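Local coordinates for protein putative phosphomannomutase (Thermus thermophilus, PDB 1TUO) that probably isomerises phosphorylated sugars as a magnesium-dependent member of the phosphohexose mutase family, moving a phosphate between two positions of the sugar, at residues T311-K316 / G331-G336; A426-R431 / E456-L461; V443-P448 / R452-E457. All coordinates share one frame; numbering follows the deposited sequence.

Overall arrangement
Contact 1 lies about 8 Å from the centre of the chain, in the third alpha/beta/alpha domain, and is complete before contact 2 opens. Contacts 2 and 3 belong to the C-terminal domain, about 25 Å out, with their centres about 8 Å apart. Strand 440-445 follows strand 426-431, its neighbour in an antiparallel sheet, and both contacts end on helix 448-459, where they share Glu456 and Glu457, though neither touches the facing strand. Contact 1 is centred about 20 Å from contact 2 and about 22 Å from contact 3, yet Val313 CG2 packs 3.9 Å from Arg431 NE, so the two domains touch here; in relatives, loops from both line the active-site cleft.

Contact 1 of 3, residues T311-K316 / G331-G336; sequences TPVGFK and GEESGG
Phe315 and Glu332 make the heart of a buried contact between the loop leading into helix 315-322 and the turn after strand 327-331 in the third domain, mediated largely by one carboxylate and a water. Glu332 stretches its chain straight beyond CG, and OE1 arrives at the edge of the Phe315 ring, in its plane, 3.4 Å from Phe315 CB. The carboxylate stands almost upright to the ring, the two planes 82° apart. Phe315 N is also near, but at a poor angle for a bond. Instead a water joins the loops: it accepts from Gly314 N at 2.7 Å and donates to Glu332 OE1 at 2.7 Å. The other oxygen, OE2, forms a salt bridge with Arg346, so both ends of this buried carboxylate have a partner.

Beside it, Val313 CG1 just brushes Glu333 OE1, which Asn290 holds. Ser334 OG donates to Glu333 OE2 at 2.7 Å, syn but 28° out of the carboxylate plane. Glu332 to Gly335 form a type I turn, with Glu332 N bonded to Gly336 O. The sequence GEESGG is consistent with the sugar-recognition loop that domain III contributes in related phosphohexomutases.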
ATOM      1  N   THR A 311      -7.835  -9.940  -9.860  1.00 23.35           N
ATOM      2  CA  THR A 311      -7.984 -10.731  -8.648  1.00 25.05           C
ATOM      3  C   THR A 311      -8.975 -10.095  -7.683  1.00 25.90           C
ATOM      4  O   THR A 311      -9.299  -8.916  -7.796  1.00 24.24           O
ATOM      5  CB  THR A 311      -6.653 -10.837  -7.905  1.00 25.61           C
ATOM      6  OG1 THR A 311      -6.229  -9.523  -7.513  1.00 27.43           O
ATOM      7  CG2 THR A 311      -5.590 -11.461  -8.798  1.00 27.54           C
ATOM      8  N   PRO A 312      -9.487 -10.884  -6.731  1.00 27.02           N
ATOM      9  CA  PRO A 312     -10.434 -10.329  -5.759  1.00 27.42           C
ATOM     10  C   PRO A 312      -9.625  -9.348  -4.920  1.00 27.54           C
ATOM     11  O   PRO A 312      -8.395  -9.372  -4.958  1.00 27.10           O
ATOM     12  CB  PRO A 312     -10.848 -11.553  -4.950  1.00 28.02           C
ATOM     13  CG  PRO A 312     -10.748 -12.672  -5.957  1.00 27.71           C
ATOM     14  CD  PRO A 312      -9.436 -12.354  -6.637  1.00 28.28           C
ATOM     15  N   VAL A 313     -10.294  -8.484  -4.166  1.00 28.68           N
ATOM     16  CA  VAL A 313      -9.568  -7.537  -3.328  1.00 28.86           C
ATOM     17  C   VAL A 313      -8.808  -8.293  -2.238  1.00 29.72           C
ATOM     18  O   VAL A 313      -9.331  -9.226  -1.625  1.00 31.25           O
ATOM     19  CB  VAL A 313     -10.523  -6.509  -2.686  1.00 28.95           C
ATOM     20  CG1 VAL A 313      -9.763  -5.643  -1.684  1.00 29.64           C
ATOM     21  CG2 VAL A 313     -11.140  -5.637  -3.770  1.00 28.22           C
ATOM     22  N   GLY A 314      -7.570  -7.875  -2.008  1.00 28.60           N
ATOM     23  CA  GLY A 314      -6.715  -8.509  -1.022  1.00 29.08           C
ATOM     24  C   GLY A 314      -5.367  -8.658  -1.693  1.00 28.76           C
ATOM     25  O   GLY A 314      -5.268  -9.317  -2.727  1.00 28.07           O
ATOM     26  N   PHE A 315      -4.325  -8.059  -1.128  1.00 27.62           N
ATOM     27  CA  PHE A 315      -3.013  -8.131  -1.759  1.00 27.64           C
ATOM     28  C   PHE A 315      -2.440  -9.543  -1.843  1.00 27.50           C
ATOM     29  O   PHE A 315      -1.553  -9.808  -2.657  1.00 26.20           O
ATOM     30  CB  PHE A 315      -2.025  -7.201  -1.053  1.00 28.29           C
ATOM     31  CG  PHE A 315      -0.745  -6.994  -1.815  1.00 28.25           C
ATOM     32  CD1 PHE A 315       0.372  -7.787  -1.559  1.00 29.64           C
ATOM     33  CD2 PHE A 315      -0.663  -6.030  -2.810  1.00 28.33           C
ATOM     34  CE1 PHE A 315       1.548  -7.618  -2.287  1.00 28.54           C
ATOM     35  CE2 PHE A 315       0.508  -5.854  -3.542  1.00 29.57           C
ATOM     36  CZ  PHE A 315       1.616  -6.650  -3.278  1.00 28.33           C
ATOM     37  N   LYS A 316      -2.955 -10.450  -1.021  1.00 27.11           N
ATOM     38  CA  LYS A 316      -2.477 -11.826  -1.041  1.00 28.12           C
ATOM     39  C   LYS A 316      -2.604 -12.406  -2.448  1.00 27.30           C
ATOM     40  O   LYS A 316      -1.744 -13.175  -2.891  1.00 26.93           O
ATOM     41  CB  LYS A 316      -3.275 -12.687  -0.054  1.00 29.98           C
ATOM     42  CG  LYS A 316      -4.761 -12.783  -0.360  1.00 34.00           C
ATOM     43  CD  LYS A 316      -5.472 -13.703   0.623  1.00 37.68           C
ATOM     44  CE  LYS A 316      -6.975 -13.654   0.422  1.00 38.83           C
ATOM     45  NZ  LYS A 316      -7.000 -14.811  -0.470  1.00 41.18           N
ATOM     46  N   GLY A 331      -1.334  -3.792  -8.745  1.00 19.95           N
ATOM     47  CA  GLY A 331      -1.884  -2.681  -7.992  1.00 20.55           C
ATOM     48  C   GLY A 331      -3.301  -2.824  -7.496  1.00 22.39           C
ATOM     49  O   GLY A 331      -4.074  -3.665  -7.962  1.00 20.19           O
ATOM     50  N   GLU A 332      -3.629  -1.974  -6.529  1.00 22.38           N
ATOM     51  CA  GLU A 332      -4.952  -1.941  -5.933  1.00 24.69           C
ATOM     52  C   GLU A 332      -5.555  -0.553  -6.118  1.00 25.43           C
ATOM     53  O   GLU A 332      -4.852   0.404  -6.441  1.00 27.12           O
ATOM     54  CB  GLU A 332      -4.857  -2.259  -4.447  1.00 24.48           C
ATOM     55  CG  GLU A 332      -4.324  -3.637  -4.141  1.00 27.97           C
ATOM     56  CD  GLU A 332      -4.187  -3.865  -2.657  1.00 30.35           C
ATOM     57  OE1 GLU A 332      -4.316  -5.023  -2.216  1.00 32.09           O
ATOM     58  OE2 GLU A 332      -3.941  -2.876  -1.935  1.00 32.52           O
ATOM     59  N   GLU A 333      -6.857  -0.449  -5.904  1.00 26.21           N
ATOM     60  CA  GLU A 333      -7.555   0.819  -6.051  1.00 28.04           C
ATOM     61  C   GLU A 333      -7.292   1.756  -4.872  1.00 27.71           C
ATOM     62  O   GLU A 333      -7.749   2.898  -4.868  1.00 27.34           O
ATOM     63  CB  GLU A 333      -9.056   0.559  -6.187  1.00 30.18           C
ATOM     64  CG  GLU A 333      -9.512  -0.697  -5.473  1.00 35.25           C
ATOM     65  CD  GLU A 333      -9.170  -0.688  -3.997  1.00 36.17           C
ATOM     66  OE1 GLU A 333      -8.675  -1.721  -3.494  1.00 34.74           O
ATOM     67  OE2 GLU A 333      -9.402   0.350  -3.341  1.00 40.40           O
ATOM     68  N   SER A 334      -6.537   1.269  -3.890  1.00 29.00           N
ATOM     69  CA  SER A 334      -6.230   2.048  -2.691  1.00 30.09           C
ATOM     70  C   SER A 334      -4.879   2.753  -2.656  1.00 29.59           C
ATOM     71  O   SER A 334      -4.526   3.365  -1.646  1.00 29.98           O
ATOM     72  CB  SER A 334      -6.353   1.158  -1.455  1.00 31.70           C
ATOM     73  OG  SER A 334      -7.701   0.784  -1.248  1.00 38.63           O
ATOM     74  N   GLY A 335      -4.120   2.666  -3.743  1.00 26.46           N
ATOM     75  CA  GLY A 335      -2.833   3.335  -3.781  1.00 25.72           C
ATOM     76  C   GLY A 335      -1.645   2.422  -3.557  1.00 23.99           C
ATOM     77  O   GLY A 335      -0.495   2.856  -3.654  1.00 26.87           O
ATOM     78  N   GLY A 336      -1.916   1.162  -3.238  1.00 24.71           N
ATOM     79  CA  GLY A 336      -0.832   0.219  -3.021  1.00 21.75           C
ATOM     80  C   GLY A 336      -0.379  -0.331  -4.360  1.00 21.72           C
ATOM     81  O   GLY A 336      -1.197  -0.790  -5.155  1.00 20.96           O
TER
HETATM   82  O   HOH W   1      -6.213  -6.290  -3.709  1.00 28.51           O

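Contact 2 of 3, residues A426-R431 / E456-L461; sequences AWVLFR and EEARKL
Val428 and Phe430 of strand 426-431 reach up to Ala458 on helix 448-459, one helix-on-sheet contact of the C-terminal domain, whose TBP-like fold lays a helix across an antiparallel sheet. The two backbones stay well apart, Val428 and Ala458 being 8.0 Å from CA to CA, and the Ala458 methyl, a valine branch and the Phe430 ring fill the interval.

All the direct contact is van der Waals. The methyl of Ala458 points at the strand and meets two neighbours at once: Val428 CG1 lies 4.2 Å from Ala458 CB, and Phe430 CZ 4.1 Å from the same atom. Val428 turns CG1 anti to its own backbone N (chi1 -179°), which sends that branch out to the helix. Leu461 also directs its CB bond at the strand, but its side chain stops 5.0 Å short and packs instead on Trp421, the residue whose ring makes an edge-to-face contact with Phe430.

Polar interactions lie to the sides of this apolar patch. On the helix side, Lys460 NZ forms a salt bridge with Glu457 OE2 at 3.0 Å. Strand alternation puts Trp427, Leu429 and Arg431 on the other face of the sheet: Trp427 makes a cation-pi contact with Lys420, Leu429 packs on Phe291, and Arg431 forms a salt bridge with Asp417 and a hydrogen bond to the hydroxyl of Tyr442. Arg431 ends the strand just before the loop that in relatives binds the substrate phosphate, part of which is not modelled here.

The Phe430 ring comes to the Ala458 methyl at a slant. Its first torsion, chi1 -55°, sets CG anti to the carbonyl carbon, and the far end of the ring reaches the helix, with Phe430 CE2 4.1 Å from Ala458 O.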
ATOM      1  N   ALA A 426     -19.038   2.640 -18.331  1.00 42.50           N
ATOM      2  CA  ALA A 426     -19.254   2.834 -16.898  1.00 38.89           C
ATOM      3  C   ALA A 426     -19.391   1.510 -16.143  1.00 37.05           C
ATOM      4  O   ALA A 426     -19.873   0.517 -16.688  1.00 36.24           O
ATOM      5  CB  ALA A 426     -20.487   3.698 -16.664  1.00 39.97           C
ATOM      6  N   TRP A 427     -18.956   1.509 -14.886  1.00 33.55           N
ATOM      7  CA  TRP A 427     -19.033   0.326 -14.040  1.00 33.28           C
ATOM      8  C   TRP A 427     -19.398   0.723 -12.613  1.00 31.18           C
ATOM      9  O   TRP A 427     -18.917   1.731 -12.089  1.00 29.15           O
ATOM     10  CB  TRP A 427     -17.691  -0.442 -14.069  1.00 37.00           C
ATOM     11  CG  TRP A 427     -17.040  -0.687 -12.714  1.00 41.88           C
ATOM     12  CD1 TRP A 427     -17.634  -1.202 -11.592  1.00 44.03           C
ATOM     13  CD2 TRP A 427     -15.679  -0.419 -12.351  1.00 44.15           C
ATOM     14  NE1 TRP A 427     -16.733  -1.262 -10.559  1.00 45.67           N
ATOM     15  CE2 TRP A 427     -15.524  -0.790 -10.995  1.00 44.68           C
ATOM     16  CE3 TRP A 427     -14.572   0.099 -13.039  1.00 44.70           C
ATOM     17  CZ2 TRP A 427     -14.312  -0.658 -10.314  1.00 45.17           C
ATOM     18  CZ3 TRP A 427     -13.365   0.230 -12.359  1.00 44.61           C
ATOM     19  CH2 TRP A 427     -13.247  -0.148 -11.011  1.00 45.18           C
ATOM     20  N   VAL A 428     -20.252  -0.083 -11.992  1.00 29.34           N
ATOM     21  CA  VAL A 428     -20.683   0.151 -10.621  1.00 27.98           C
ATOM     22  C   VAL A 428     -20.493  -1.134  -9.828  1.00 28.77           C
ATOM     23  O   VAL A 428     -21.079  -2.166 -10.156  1.00 27.72           O
ATOM     24  CB  VAL A 428     -22.165   0.555 -10.558  1.00 28.18           C
ATOM     25  CG1 VAL A 428     -22.566   0.815  -9.118  1.00 28.02           C
ATOM     26  CG2 VAL A 428     -22.400   1.791 -11.415  1.00 26.07           C
ATOM     27  N   LEU A 429     -19.678  -1.060  -8.782  1.00 27.48           N
ATOM     28  CA  LEU A 429     -19.385  -2.219  -7.951  1.00 29.16           C
ATOM     29  C   LEU A 429     -19.906  -2.089  -6.527  1.00 30.76           C
ATOM     30  O   LEU A 429     -19.630  -1.100  -5.846  1.00 29.84           O
ATOM     31  CB  LEU A 429     -17.869  -2.450  -7.906  1.00 26.45           C
ATOM     32  CG  LEU A 429     -17.328  -3.510  -6.938  1.00 27.00           C
ATOM     33  CD1 LEU A 429     -17.766  -4.896  -7.395  1.00 26.79           C
ATOM     34  CD2 LEU A 429     -15.808  -3.426  -6.885  1.00 26.03           C
ATOM     35  N   PHE A 430     -20.659  -3.093  -6.087  1.00 33.25           N
ATOM     36  CA  PHE A 430     -21.182  -3.121  -4.727  1.00 36.41           C
ATOM     37  C   PHE A 430     -20.393  -4.185  -3.965  1.00 38.35           C
ATOM     38  O   PHE A 430     -20.306  -5.332  -4.406  1.00 38.74           O
ATOM     39  CB  PHE A 430     -22.669  -3.505  -4.697  1.00 36.28           C
ATOM     40  CG  PHE A 430     -23.548  -2.643  -5.557  1.00 35.96           C
ATOM     41  CD1 PHE A 430     -23.651  -2.874  -6.924  1.00 36.09           C
ATOM     42  CD2 PHE A 430     -24.297  -1.615  -4.994  1.00 37.17           C
ATOM     43  CE1 PHE A 430     -24.488  -2.096  -7.719  1.00 36.12           C
ATOM     44  CE2 PHE A 430     -25.137  -0.829  -5.780  1.00 36.07           C
ATOM     45  CZ  PHE A 430     -25.234  -1.070  -7.141  1.00 36.81           C
ATOM     46  N   ARG A 431     -19.816  -3.804  -2.830  1.00 41.10           N
ATOM     47  CA  ARG A 431     -19.050  -4.733  -2.004  1.00 44.53           C
ATOM     48  C   ARG A 431     -19.453  -4.614  -0.542  1.00 46.62           C
ATOM     49  O   ARG A 431     -19.278  -3.562   0.072  1.00 47.36           O
ATOM     50  CB  ARG A 431     -17.548  -4.469  -2.140  1.00 44.84           C
ATOM     51  CG  ARG A 431     -16.916  -5.100  -3.367  1.00 45.93           C
ATOM     52  CD  ARG A 431     -15.436  -4.755  -3.474  1.00 47.35           C
ATOM     53  NE  ARG A 431     -14.691  -5.077  -2.259  1.00 49.25           N
ATOM     54  CZ  ARG A 431     -14.570  -6.301  -1.753  1.00 49.22           C
ATOM     55  NH1 ARG A 431     -15.149  -7.329  -2.355  1.00 51.13           N
ATOM     56  NH2 ARG A 431     -13.867  -6.496  -0.644  1.00 49.28           N
ATOM     57  N   GLU A 456     -25.678   8.360  -6.959  1.00 29.87           N
ATOM     58  CA  GLU A 456     -26.963   8.812  -6.431  1.00 30.78           C
ATOM     59  C   GLU A 456     -28.089   7.822  -6.721  1.00 30.99           C
ATOM     60  O   GLU A 456     -28.961   7.605  -5.879  1.00 32.27           O
ATOM     61  CB  GLU A 456     -27.329  10.181  -7.015  1.00 32.00           C
ATOM     62  CG  GLU A 456     -26.523  11.351  -6.458  1.00 32.05           C
ATOM     63  CD  GLU A 456     -26.748  11.562  -4.971  1.00 33.82           C
ATOM     64  OE1 GLU A 456     -27.882  11.324  -4.501  1.00 33.10           O
ATOM     65  OE2 GLU A 456     -25.797  11.980  -4.276  1.00 33.44           O
ATOM     66  N   GLU A 457     -28.082   7.231  -7.911  1.00 32.29           N
ATOM     67  CA  GLU A 457     -29.120   6.274  -8.278  1.00 33.36           C
ATOM     68  C   GLU A 457     -28.819   4.899  -7.679  1.00 35.09           C
ATOM     69  O   GLU A 457     -29.727   4.180  -7.263  1.00 34.02           O
ATOM     70  CB  GLU A 457     -29.229   6.154  -9.801  1.00 34.16           C
ATOM     71  CG  GLU A 457     -29.496   7.463 -10.542  1.00 33.64           C
ATOM     72  CD  GLU A 457     -30.856   8.069 -10.233  1.00 34.94           C
ATOM     73  OE1 GLU A 457     -31.246   9.021 -10.940  1.00 33.66           O
ATOM     74  OE2 GLU A 457     -31.532   7.603  -9.291  1.00 34.83           O
ATOM     75  N   ALA A 458     -27.541   4.530  -7.645  1.00 35.90           N
ATOM     76  CA  ALA A 458     -27.144   3.240  -7.089  1.00 38.54           C
ATOM     77  C   ALA A 458     -27.476   3.198  -5.602  1.00 40.24           C
ATOM     78  O   ALA A 458     -27.903   2.172  -5.072  1.00 40.50           O
ATOM     79  CB  ALA A 458     -25.650   3.016  -7.299  1.00 36.71           C
ATOM     80  N   ARG A 459     -27.280   4.333  -4.942  1.00 42.14           N
ATOM     81  CA  ARG A 459     -27.535   4.478  -3.512  1.00 44.82           C
ATOM     82  C   ARG A 459     -28.974   4.119  -3.131  1.00 45.84           C
ATOM     83  O   ARG A 459     -29.212   3.375  -2.175  1.00 45.43           O
ATOM     84  CB  ARG A 459     -27.239   5.921  -3.107  1.00 46.05           C
ATOM     85  CG  ARG A 459     -27.095   6.173  -1.624  1.00 48.91           C
ATOM     86  CD  ARG A 459     -26.625   7.603  -1.411  1.00 49.21           C
ATOM     87  NE  ARG A 459     -26.208   7.868  -0.038  1.00 50.87           N
ATOM     88  CZ  ARG A 459     -25.534   8.952   0.333  1.00 51.19           C
ATOM     89  NH1 ARG A 459     -25.207   9.865  -0.570  1.00 52.00           N
ATOM     90  NH2 ARG A 459     -25.181   9.121   1.600  1.00 52.70           N
ATOM     91  N   LYS A 460     -29.930   4.652  -3.886  1.00 47.15           N
ATOM     92  CA  LYS A 460     -31.344   4.404  -3.626  1.00 47.96           C
ATOM     93  C   LYS A 460     -31.713   2.928  -3.753  1.00 48.57           C
ATOM     94  O   LYS A 460     -32.853   2.540  -3.493  1.00 48.71           O
ATOM     95  CB  LYS A 460     -32.206   5.237  -4.579  1.00 47.89           C
ATOM     96  CG  LYS A 460     -31.899   6.727  -4.542  1.00 47.32           C
ATOM     97  CD  LYS A 460     -32.922   7.536  -5.328  1.00 47.87           C
ATOM     98  CE  LYS A 460     -32.975   7.118  -6.785  1.00 47.05           C
ATOM     99  NZ  LYS A 460     -33.968   7.924  -7.553  1.00 46.65           N
ATOM    100  N   LEU A 461     -30.741   2.111  -4.144  1.00 49.13           N
ATOM    101  CA  LEU A 461     -30.955   0.678  -4.301  1.00 50.04           C
ATOM    102  C   LEU A 461     -30.533  -0.087  -3.053  1.00 50.91           C
ATOM    103  O   LEU A 461     -30.798  -1.283  -2.927  1.00 51.01           O
ATOM    104  CB  LEU A 461     -30.177   0.166  -5.517  1.00 50.18           C
ATOM    105  CG  LEU A 461     -30.990  -0.216  -6.757  1.00 50.71           C
ATOM    106  CD1 LEU A 461     -32.131   0.764  -6.978  1.00 50.69           C
ATOM    107  CD2 LEU A 461     -30.067  -0.253  -7.963  1.00 50.94           C
TER

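Contact 3 of 3, residues V443-P448 / R452-E457; sequences VEAQSP and RALLEE
Val443 drives its two methyls into helix 448-459, one against each of two consecutive leucines, and this is where the packing is tight. Val443 CG2 lies only 3.4 Å from Leu455 CD2, closer than ordinary carbon contact, as the two side chains slide past each other in opposite directions. The other branch, CG1, anti to the backbone N (chi1 173°), sits 3.7 Å from Leu454 CD1. That same leucine methyl also rests on Ala445 CB at 4.0 Å. Leu454 starts out toward the strand, whereas Leu455 starts off to one side and only its tip swings in. Val428 lies next to Val443 in the sheet, and Leu386 meets Leu455, so the apolar layer continues over neighbouring strands.

This is a strand–turn–helix unit of the C-terminal domain: strand 440-445 runs into helix 448-459, which doubles back over the sheet, the axes of segments 443-445 and 452-457 lying 141° apart in direction and 8.6 Å apart at closest. Ser447 N-caps the helix, its OG accepting from Leu450 N, and Pro448 begins the first turn.

Toward the turn, side-chain packing gives way to backbone bonding and solvent. Pro448 O takes the helical bond from Arg452 N at 3.0 Å, and Arg452 CB adds a contact of 3.6 Å to Pro448 O. Beyond CB the arginine leaves the strand: bent at chi2 (58°), it runs along the helix surface to Glu456, where Arg452 NE makes a salt bridge and hydrogen bond to Glu456 OE2 at 2.9 Å in the guanidinium plane, on the anti side of the carboxylate. A second bond from Arg452 NH2 to Glu456 OE2 is weak.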
ATOM      1  N   VAL A 443     -17.404   3.424  -8.166  1.00 21.66           N
ATOM      2  CA  VAL A 443     -17.906   3.788  -9.479  1.00 20.72           C
ATOM      3  C   VAL A 443     -16.859   4.419 -10.374  1.00 20.94           C
ATOM      4  O   VAL A 443     -16.113   5.307  -9.955  1.00 21.38           O
ATOM      5  CB  VAL A 443     -19.104   4.784  -9.391  1.00 18.95           C
ATOM      6  CG1 VAL A 443     -19.490   5.265 -10.782  1.00 19.78           C
ATOM      7  CG2 VAL A 443     -20.306   4.103  -8.739  1.00 21.12           C
ATOM      8  N   GLU A 444     -16.798   3.923 -11.608  1.00 20.02           N
ATOM      9  CA  GLU A 444     -15.915   4.479 -12.615  1.00 20.84           C
ATOM     10  C   GLU A 444     -16.793   4.812 -13.813  1.00 20.95           C
ATOM     11  O   GLU A 444     -17.630   4.002 -14.230  1.00 21.51           O
ATOM     12  CB  GLU A 444     -14.830   3.489 -13.051  1.00 20.17           C
ATOM     13  CG  GLU A 444     -14.011   4.047 -14.209  1.00 22.09           C
ATOM     14  CD  GLU A 444     -12.767   3.246 -14.515  1.00 23.22           C
ATOM     15  OE1 GLU A 444     -12.839   1.998 -14.488  1.00 23.92           O
ATOM     16  OE2 GLU A 444     -11.723   3.872 -14.801  1.00 24.13           O
ATOM     17  N   ALA A 445     -16.614   6.013 -14.354  1.00 21.90           N
ATOM     18  CA  ALA A 445     -17.375   6.457 -15.513  1.00 23.99           C
ATOM     19  C   ALA A 445     -16.545   7.469 -16.296  1.00 25.57           C
ATOM     20  O   ALA A 445     -15.444   7.832 -15.878  1.00 24.75           O
ATOM     21  CB  ALA A 445     -18.703   7.075 -15.071  1.00 23.09           C
ATOM     22  N   GLN A 446     -17.082   7.931 -17.419  1.00 27.49           N
ATOM     23  CA  GLN A 446     -16.377   8.874 -18.278  1.00 30.81           C
ATOM     24  C   GLN A 446     -16.217  10.290 -17.726  1.00 30.49           C
ATOM     25  O   GLN A 446     -15.299  11.005 -18.119  1.00 31.26           O
ATOM     26  CB  GLN A 446     -17.063   8.940 -19.644  1.00 34.81           C
ATOM     27  CG  GLN A 446     -16.101   9.066 -20.818  1.00 40.96           C
ATOM     28  CD  GLN A 446     -15.313   7.788 -21.079  1.00 43.62           C
ATOM     29  OE1 GLN A 446     -14.487   7.729 -21.994  1.00 44.56           O
ATOM     30  NE2 GLN A 446     -15.567   6.757 -20.278  1.00 45.48           N
ATOM     31  N   SER A 447     -17.097  10.698 -16.817  1.00 28.53           N
ATOM     32  CA  SER A 447     -17.016  12.042 -16.250  1.00 27.47           C
ATOM     33  C   SER A 447     -17.345  12.035 -14.766  1.00 26.69           C
ATOM     34  O   SER A 447     -17.984  11.104 -14.272  1.00 25.95           O
ATOM     35  CB  SER A 447     -18.000  12.969 -16.963  1.00 28.74           C
ATOM     36  OG  SER A 447     -19.333  12.572 -16.688  1.00 27.86           O
ATOM     37  N   PRO A 448     -16.912  13.073 -14.032  1.00 25.83           N
ATOM     38  CA  PRO A 448     -17.205  13.118 -12.598  1.00 24.65           C
ATOM     39  C   PRO A 448     -18.709  13.295 -12.390  1.00 23.45           C
ATOM     40  O   PRO A 448     -19.254  12.858 -11.383  1.00 22.09           O
ATOM     41  CB  PRO A 448     -16.425  14.342 -12.114  1.00 26.26           C
ATOM     42  CG  PRO A 448     -15.331  14.498 -13.135  1.00 26.50           C
ATOM     43  CD  PRO A 448     -16.034  14.192 -14.424  1.00 26.51           C
ATOM     44  N   ARG A 452     -21.049  10.848 -10.169  1.00 20.54           N
ATOM     45  CA  ARG A 452     -21.933  11.301  -9.096  1.00 21.79           C
ATOM     46  C   ARG A 452     -23.384  10.871  -9.310  1.00 20.36           C
ATOM     47  O   ARG A 452     -24.056  10.457  -8.361  1.00 22.57           O
ATOM     48  CB  ARG A 452     -21.859  12.827  -8.938  1.00 22.70           C
ATOM     49  CG  ARG A 452     -22.805  13.396  -7.872  1.00 23.99           C
ATOM     50  CD  ARG A 452     -22.553  12.794  -6.487  1.00 25.63           C
ATOM     51  NE  ARG A 452     -23.463  13.326  -5.467  1.00 25.32           N
ATOM     52  CZ  ARG A 452     -23.408  14.562  -4.974  1.00 27.77           C
ATOM     53  NH1 ARG A 452     -22.483  15.414  -5.396  1.00 26.34           N
ATOM     54  NH2 ARG A 452     -24.294  14.952  -4.064  1.00 27.42           N
ATOM     55  N   ALA A 453     -23.867  10.962 -10.547  1.00 19.72           N
ATOM     56  CA  ALA A 453     -25.241  10.564 -10.852  1.00 19.73           C
ATOM     57  C   ALA A 453     -25.415   9.069 -10.564  1.00 21.73           C
ATOM     58  O   ALA A 453     -26.373   8.652  -9.912  1.00 21.89           O
ATOM     59  CB  ALA A 453     -25.567  10.859 -12.317  1.00 17.69           C
ATOM     60  N   LEU A 454     -24.471   8.262 -11.042  1.00 23.00           N
ATOM     61  CA  LEU A 454     -24.535   6.822 -10.815  1.00 22.73           C
ATOM     62  C   LEU A 454     -24.608   6.482  -9.335  1.00 23.71           C
ATOM     63  O   LEU A 454     -25.408   5.642  -8.924  1.00 24.48           O
ATOM     64  CB  LEU A 454     -23.320   6.130 -11.434  1.00 20.92           C
ATOM     65  CG  LEU A 454     -23.365   6.014 -12.956  1.00 22.66           C
ATOM     66  CD1 LEU A 454     -22.022   5.524 -13.481  1.00 20.46           C
ATOM     67  CD2 LEU A 454     -24.484   5.063 -13.351  1.00 22.63           C
ATOM     68  N   LEU A 455     -23.767   7.127  -8.536  1.00 23.92           N
ATOM     69  CA  LEU A 455     -23.756   6.879  -7.104  1.00 26.75           C
ATOM     70  C   LEU A 455     -25.090   7.269  -6.480  1.00 28.58           C
ATOM     71  O   LEU A 455     -25.583   6.589  -5.583  1.00 30.82           O
ATOM     72  CB  LEU A 455     -22.617   7.651  -6.434  1.00 26.11           C
ATOM     73  CG  LEU A 455     -21.210   7.066  -6.609  1.00 28.04           C
ATOM     74  CD1 LEU A 455     -20.162   8.036  -6.098  1.00 28.48           C
ATOM     75  CD2 LEU A 455     -21.121   5.747  -5.858  1.00 28.26           C
ATOM     76  N   GLU A 456     -25.678   8.360  -6.959  1.00 29.87           N
ATOM     77  CA  GLU A 456     -26.963   8.812  -6.431  1.00 30.78           C
ATOM     78  C   GLU A 456     -28.089   7.822  -6.721  1.00 30.99           C
ATOM     79  O   GLU A 456     -28.961   7.605  -5.879  1.00 32.27           O
ATOM     80  CB  GLU A 456     -27.329  10.181  -7.015  1.00 32.00           C
ATOM     81  CG  GLU A 456     -26.523  11.351  -6.458  1.00 32.05           C
ATOM     82  CD  GLU A 456     -26.748  11.562  -4.971  1.00 33.82           C
ATOM     83  OE1 GLU A 456     -27.882  11.324  -4.501  1.00 33.10           O
ATOM     84  OE2 GLU A 456     -25.797  11.980  -4.276  1.00 33.44           O
ATOM     85  N   GLU A 457     -28.082   7.231  -7.911  1.00 32.29           N
ATOM     86  CA  GLU A 457     -29.120   6.274  -8.278  1.00 33.36           C
ATOM     87  C   GLU A 457     -28.819   4.899  -7.679  1.00 35.09           C
ATOM     88  O   GLU A 457     -29.727   4.180  -7.263  1.00 34.02           O
ATOM     89  CB  GLU A 457     -29.229   6.154  -9.801  1.00 34.16           C
ATOM     90  CG  GLU A 457     -29.496   7.463 -10.542  1.00 33.64           C
ATOM     91  CD  GLU A 457     -30.856   8.069 -10.233  1.00 34.94           C
ATOM     92  OE1 GLU A 457     -31.246   9.021 -10.940  1.00 33.66           O
ATOM     93  OE2 GLU A 457     -31.532   7.603  -9.291  1.00 34.83           O
TER